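Local coordinates for B12-binding domain-containing protein (Kitasatospora setae, PDB 6WTE) that probably methylates tryptophan by non-radical chemistry as the radical SAM methylase TsrM, using bound cobalamin and a [4Fe-4S] cluster, at residues Leu222-Cys227 / Thr269-Phe274; Ala228-His233 / Lys240-Gly245. One frame throughout, in Å; residues are numbered along the deposited sequence.

Contact 1: Leu222-Cys227 / Thr269-Phe274. With SF4 (iron/sulfur cluster), chain C.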
loop_
_atom_site.group_PDB
_atom_site.type_symbol
_atom_site.label_atom_id
_atom_site.label_comp_id
_atom_site.label_asym_id
_atom_site.label_seq_id
_atom_site.Cartn_x
_atom_site.Cartn_y
_atom_site.Cartn_z
ATOM N N LEU A 222 5.873 7.443 8.794
ATOM C CA LEU A 222 4.539 7.977 8.591
ATOM C C LEU A 222 4.485 9.389 9.155
ATOM O O LEU A 222 4.951 9.631 10.272
ATOM C CB LEU A 222 3.511 7.089 9.290
ATOM C CG LEU A 222 2.073 7.595 9.246
ATOM C CD1 LEU A 222 1.557 7.541 7.821
ATOM C CD2 LEU A 222 1.207 6.754 10.182
ATOM N N THR A 223 3.929 10.323 8.386
ATOM C CA THR A 223 3.730 11.671 8.906
ATOM C C THR A 223 2.267 12.021 9.118
ATOM O O THR A 223 1.957 12.845 9.986
ATOM C CB THR A 223 4.386 12.717 7.982
ATOM O OG1 THR A 223 3.474 13.133 6.954
ATOM C CG2 THR A 223 5.656 12.154 7.341
ATOM N N LYS A 224 1.360 11.380 8.391
ATOM C CA LYS A 224 -0.062 11.670 8.514
ATOM C C LYS A 224 -0.851 10.531 7.886
ATOM O O LYS A 224 -0.462 10.003 6.841
ATOM C CB LYS A 224 -0.413 13.004 7.842
ATOM C CG LYS A 224 -0.018 13.073 6.371
ATOM C CD LYS A 224 0.385 14.485 5.964
ATOM C CE LYS A 224 0.966 14.498 4.557
ATOM N NZ LYS A 224 1.621 15.798 4.230
ATOM N N ASN A 225 -1.954 10.161 8.521
ATOM C CA ASN A 225 -2.809 9.120 7.981
ATOM C C ASN A 225 -3.936 9.729 7.153
ATOM O O ASN A 225 -4.524 10.741 7.538
ATOM C CB ASN A 225 -3.407 8.269 9.099
ATOM C CG ASN A 225 -4.295 7.175 8.569
ATOM O OD1 ASN A 225 -3.806 6.157 8.083
ATOM N ND2 ASN A 225 -5.611 7.382 8.631
ATOM N N GLY A 226 -4.247 9.089 6.036
ATOM C CA GLY A 226 -5.468 9.348 5.299
ATOM C C GLY A 226 -5.217 10.112 4.009
ATOM O O GLY A 226 -4.114 10.572 3.720
ATOM N N CYS A 227 -6.288 10.227 3.220
ATOM C CA CYS A 227 -6.288 11.042 2.011
ATOM C C CYS A 227 -7.668 11.644 1.837
ATOM O O CYS A 227 -8.667 10.921 1.896
ATOM C CB CYS A 227 -5.928 10.234 0.758
ATOM S SG CYS A 227 -5.825 11.304 -0.731
ATOM N N THR A 269 8.745 8.048 2.993
ATOM C CA THR A 269 7.489 8.467 3.608
ATOM C C THR A 269 6.402 7.454 3.271
ATOM O O THR A 269 6.351 6.931 2.156
ATOM C CB THR A 269 7.068 9.864 3.129
ATOM O OG1 THR A 269 6.956 9.878 1.701
ATOM C CG2 THR A 269 8.080 10.906 3.563
ATOM N N THR A 270 5.547 7.149 4.251
ATOM C CA THR A 270 4.467 6.188 4.041
ATOM C C THR A 270 3.088 6.834 4.116
ATOM O O THR A 270 2.095 6.149 4.387
ATOM C CB THR A 270 4.559 5.039 5.041
ATOM O OG1 THR A 270 4.399 5.554 6.368
ATOM C CG2 THR A 270 5.896 4.340 4.907
ATOM N N ASP A 271 3.019 8.143 3.925
ATOM C CA ASP A 271 1.747 8.814 3.721
ATOM C C ASP A 271 1.099 8.322 2.433
ATOM O O ASP A 271 1.754 7.763 1.551
ATOM C CB ASP A 271 1.961 10.326 3.636
ATOM C CG ASP A 271 2.674 10.878 4.849
ATOM O OD1 ASP A 271 2.776 10.158 5.862
ATOM O OD2 ASP A 271 3.153 12.026 4.785
ATOM N N SER A 272 -0.204 8.577 2.309
ATOM C CA SER A 272 -0.851 8.386 1.016
ATOM C C SER A 272 -0.203 9.281 -0.036
ATOM O O SER A 272 0.161 8.821 -1.126
ATOM C CB SER A 272 -2.349 8.662 1.133
ATOM O OG SER A 272 -2.990 7.639 1.882
ATOM N N GLU A 273 -0.040 10.565 0.281
ATOM C CA GLU A 273 0.645 11.516 -0.596
ATOM C C GLU A 273 1.362 12.513 0.298
ATOM O O GLU A 273 0.708 13.207 1.081
ATOM C CB GLU A 273 -0.338 12.253 -1.522
ATOM C CG GLU A 273 -1.327 11.368 -2.269
ATOM C CD GLU A 273 -0.695 10.617 -3.418
ATOM O OE1 GLU A 273 0.476 10.905 -3.750
ATOM O OE2 GLU A 273 -1.373 9.749 -4.005
ATOM N N PHE A 274 2.689 12.612 0.176
ATOM C CA PHE A 274 3.431 13.440 1.127
ATOM C C PHE A 274 3.067 14.917 0.999
ATOM O O PHE A 274 2.980 15.621 2.012
ATOM C CB PHE A 274 4.941 13.248 0.957
ATOM C CG PHE A 274 5.772 14.085 1.905
ATOM C CD1 PHE A 274 5.601 13.987 3.274
ATOM C CD2 PHE A 274 6.724 14.970 1.418
ATOM C CE1 PHE A 274 6.365 14.754 4.150
ATOM C CE2 PHE A 274 7.489 15.740 2.283
ATOM C CZ PHE A 274 7.311 15.633 3.649
HETATM FE FE1 SF4 C . -5.743 10.050 -5.261
HETATM FE FE2 SF4 C . -5.425 10.119 -2.533
HETATM FE FE3 SF4 C . -3.286 9.560 -4.102
HETATM FE FE4 SF4 C . -5.279 7.751 -3.865
HETATM S S1 SF4 C . -3.892 8.450 -2.202
HETATM S S2 SF4 C . -4.256 8.392 -5.792
HETATM S S3 SF4 C . -7.110 9.104 -3.683
HETATM S S4 SF4 C . -4.474 11.516 -4.079
HETATM O O HOH W 1 -1.539 10.296 4.288
HETATM O O HOH W 2 -2.826 7.216 4.527
HETATM O O HOH W 3 -1.334 12.148 2.327
#
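The carboxylate of D271 is gripped by two successive residues of the opposing segment, T223 and K224, and here the packing is tightest. OD1 of D271 accepts twice. T223 N meets its syn lone pair at 2.8 Å with an N-H...O angle of 161°, whereas K224 N, 3.1 Å from OD1, arrives from above the carboxylate plane, 55° out of it. The other oxygen, OD2, takes a very short 2.5 Å bond from T223 OG1, so that both oxygens are engaged and rotation of the group is probably restricted. The T223 and K224 side chains each cross that of D271 at about a right angle. K224, in one of its two conformers, brings its CE alongside OD2 and carries NZ to 2.6 Å from F274 O, with L276 O as a further acceptor.

Toward the cluster the packing loosens, and buried water fills in between the backbones. Water 1 accepts from S272 N (2.9 Å) and lies close to the carbonyl oxygens of K224 and G226. Water 2 links G226 N to S272 OG, which also bonds to E236. Direct contact resumes where C227 CB meets S272 CB at 3.9 Å. Beyond it C227 SG binds iron FE2 at 2.2 Å, and E273, its chain bent at chi2 (-75°), brings OE2 to 1.9 Å from iron FE3. The two segments, which continue from the parallel strands 219-221 and 266-269, thus form one wall of the radical SAM cluster site, in which a glutamate ligates the iron usually reserved for S-adenosylmethionine.

Contact 2: Ala228-His233 / Lys240-Gly245. With SF4 (iron/sulfur cluster), chain C; EDO (1,2-ethanediol), chain L.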
loop_
_atom_site.group_PDB
_atom_site.type_symbol
_atom_site.label_atom_id
_atom_site.label_comp_id
_atom_site.label_asym_id
_atom_site.label_seq_id
_atom_site.Cartn_x
_atom_site.Cartn_y
_atom_site.Cartn_z
ATOM N N ALA A 228 -7.718 12.951 1.598
ATOM C CA ALA A 228 -8.986 13.654 1.452
ATOM C C ALA A 228 -9.489 13.713 0.016
ATOM O O ALA A 228 -10.601 14.204 -0.206
ATOM C CB ALA A 228 -8.873 15.074 2.015
ATOM N N TYR A 229 -8.724 13.228 -0.958
ATOM C CA TYR A 229 -9.211 13.207 -2.334
ATOM C C TYR A 229 -10.052 11.943 -2.550
ATOM O O TYR A 229 -10.382 11.218 -1.608
ATOM C CB TYR A 229 -8.049 13.340 -3.315
ATOM C CG TYR A 229 -7.468 14.743 -3.364
ATOM C CD1 TYR A 229 -8.100 15.799 -2.721
ATOM C CD2 TYR A 229 -6.293 15.009 -4.053
ATOM C CE1 TYR A 229 -7.579 17.083 -2.761
ATOM C CE2 TYR A 229 -5.761 16.287 -4.099
ATOM C CZ TYR A 229 -6.407 17.318 -3.451
ATOM O OH TYR A 229 -5.888 18.592 -3.493
ATOM N N ARG A 230 -10.442 11.671 -3.792
ATOM C CA ARG A 230 -11.350 10.552 -4.051
ATOM C C ARG A 230 -11.093 9.992 -5.447
ATOM O O ARG A 230 -12.010 9.824 -6.258
ATOM C CB ARG A 230 -12.804 10.990 -3.876
ATOM C CG ARG A 230 -13.810 9.847 -3.736
ATOM C CD ARG A 230 -13.570 9.021 -2.480
ATOM N NE ARG A 230 -13.802 9.776 -1.249
ATOM C CZ ARG A 230 -14.972 9.832 -0.618
ATOM N NH1 ARG A 230 -16.020 9.184 -1.103
ATOM N NH2 ARG A 230 -15.095 10.536 0.497
ATOM N N CYS A 231 -9.830 9.701 -5.744
ATOM C CA CYS A 231 -9.470 9.218 -7.068
ATOM C C CYS A 231 -10.171 7.897 -7.358
ATOM O O CYS A 231 -10.262 7.018 -6.496
ATOM C CB CYS A 231 -7.952 9.069 -7.183
ATOM S SG CYS A 231 -7.076 10.649 -7.012
ATOM N N SER A 232 -10.667 7.758 -8.589
ATOM C CA SER A 232 -11.617 6.684 -8.865
ATOM C C SER A 232 -10.986 5.303 -8.754
ATOM O O SER A 232 -11.706 4.324 -8.517
ATOM C CB SER A 232 -12.244 6.871 -10.249
ATOM O OG SER A 232 -11.302 6.625 -11.276
ATOM N N HIS A 233 -9.666 5.202 -8.885
ATOM C CA HIS A 233 -8.971 3.921 -8.872
ATOM C C HIS A 233 -8.458 3.522 -7.498
ATOM O O HIS A 233 -7.917 2.422 -7.353
ATOM C CB HIS A 233 -7.778 3.975 -9.830
ATOM C CG HIS A 233 -6.660 4.845 -9.343
ATOM N ND1 HIS A 233 -6.831 6.179 -9.040
ATOM C CD2 HIS A 233 -5.359 4.566 -9.079
ATOM C CE1 HIS A 233 -5.682 6.689 -8.634
ATOM N NE2 HIS A 233 -4.773 5.731 -8.646
ATOM N N LYS A 240 -7.690 3.796 4.424
ATOM C CA LYS A 240 -6.933 4.545 5.422
ATOM C C LYS A 240 -7.786 5.558 6.169
ATOM O O LYS A 240 -7.651 5.699 7.386
ATOM C CB LYS A 240 -5.753 5.278 4.765
ATOM C CG LYS A 240 -4.880 4.405 3.881
ATOM C CD LYS A 240 -4.117 3.356 4.689
ATOM C CE LYS A 240 -3.059 3.975 5.592
ATOM N NZ LYS A 240 -2.034 2.965 6.003
ATOM N N GLY A 241 -8.653 6.276 5.473
ATOM C CA GLY A 241 -9.443 7.328 6.088
ATOM C C GLY A 241 -9.484 8.512 5.148
ATOM O O GLY A 241 -8.538 8.780 4.408
ATOM N N THR A 242 -10.604 9.233 5.175
ATOM C CA THR A 242 -10.879 10.312 4.233
ATOM C C THR A 242 -10.430 11.681 4.721
ATOM O O THR A 242 -10.646 12.668 4.010
ATOM C CB THR A 242 -12.379 10.380 3.933
ATOM O OG1 THR A 242 -13.088 10.652 5.152
ATOM C CG2 THR A 242 -12.872 9.063 3.356
ATOM N N ARG A 243 -9.851 11.778 5.916
ATOM C CA ARG A 243 -9.345 13.041 6.437
ATOM C C ARG A 243 -7.973 12.802 7.055
ATOM O O ARG A 243 -7.620 11.676 7.418
ATOM C CB ARG A 243 -10.298 13.654 7.473
ATOM C CG ARG A 243 -11.656 14.062 6.902
ATOM C CD ARG A 243 -11.528 15.181 5.874
ATOM N NE ARG A 243 -12.834 15.555 5.340
ATOM C CZ ARG A 243 -13.321 15.131 4.176
ATOM N NH1 ARG A 243 -12.602 14.324 3.406
ATOM N NH2 ARG A 243 -14.527 15.521 3.777
ATOM N N TYR A 244 -7.201 13.877 7.185
ATOM C CA TYR A 244 -5.819 13.759 7.634
ATOM C C TYR A 244 -5.759 13.669 9.152
ATOM O O TYR A 244 -6.233 14.564 9.860
ATOM C CB TYR A 244 -4.986 14.927 7.104
ATOM C CG TYR A 244 -4.946 14.879 5.599
ATOM C CD1 TYR A 244 -4.274 13.858 4.947
ATOM C CD2 TYR A 244 -5.634 15.811 4.832
ATOM C CE1 TYR A 244 -4.262 13.778 3.574
ATOM C CE2 TYR A 244 -5.625 15.742 3.448
ATOM C CZ TYR A 244 -4.942 14.714 2.829
ATOM O OH TYR A 244 -4.921 14.620 1.455
ATOM N N GLY A 245 -5.197 12.570 9.643
ATOM C CA GLY A 245 -4.786 12.468 11.029
ATOM C C GLY A 245 -3.305 12.782 11.088
ATOM O O GLY A 245 -2.477 11.908 10.829
HETATM FE FE1 SF4 C . -5.743 10.050 -5.261
HETATM FE FE2 SF4 C . -5.425 10.119 -2.533
HETATM FE FE3 SF4 C . -3.286 9.560 -4.102
HETATM FE FE4 SF4 C . -5.279 7.751 -3.865
HETATM S S1 SF4 C . -3.892 8.450 -2.202
HETATM S S2 SF4 C . -4.256 8.392 -5.792
HETATM S S3 SF4 C . -7.110 9.104 -3.683
HETATM S S4 SF4 C . -4.474 11.516 -4.079
HETATM C C1 EDO L . -18.704 7.167 -2.794
HETATM O O1 EDO L . -19.832 6.968 -3.653
HETATM C C2 EDO L . -17.428 7.008 -3.606
HETATM O O2 EDO L . -16.674 8.223 -3.518
#
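A228 fits its methyl group against the phenol of Y244, CB lying 3.6 Å from ring atom CE2. Its backbone N-H points almost straight (177°) at Y244 OH, but at 3.3 Å between N and OH the hydrogen bond is weak. From another direction T242 O receives a C-H...O contact from A228 CA at 3.2 Å, so this small residue is held by a ring and a carbonyl together.

Two arginines flank A228 and its partners. R243 starts away from the opposing segment, yet the bend at its chi2 folds the guanidinium back over its own backbone, where NH1 donates to T242 O at 2.6 Å from above the carbonyl plane and comes near the A228 methyl. R230 is coiled by successive turns in the same sense (chi2 64°, chi3 66°). This brings its NH2 obliquely to 3.9 Å from T242 CG2, while NH1 bonds at 2.7 Å to O2 of an ethanediol, probably from the crystallisation liquor. R230 NH2 and R243 NH1 both form salt bridges to E349 OE2, and this shared carboxylate probably offsets their like charge.

Further along the loop C231 SG binds iron FE1 of the cluster at 2.3 Å, and the H233 ring brings CE1 to 3.6 Å from sulfide S2. Y229 is packed obliquely beside S4. On the other segment, G241, the first residue past helix 236-240, has a positive phi, and its backbone pairs with that of C227. Residues 228-233 belong to the cluster-binding loop of the radical SAM fold, whose CX3CX2C motif comprises C227, C231 and C234.

The two contacts, with centres 10 Å apart, run into each other at C227-A228 and share the iron-sulfur cluster: contact 1 supplies C227 and E273, contact 2 supplies C231, and C234 of the intervening sequence completes the ligands. They are also joined by the small antiparallel ladder 224-225/245-246, where N225 O lies 2.9 Å from G245 N, a probable hydrogen bond. Separately, the N225 side-chain amide reaches K240 O, with ND2 2.9 Å from it. The Y244 ring packs with CE1 3.2 Å from G226 O. Cobalamin is approached from both, by T270, D271 and S272 of 269-274 and by a salt bridge from K240, whereas the Y244 side chain lies about 10 Å from the cobalamin.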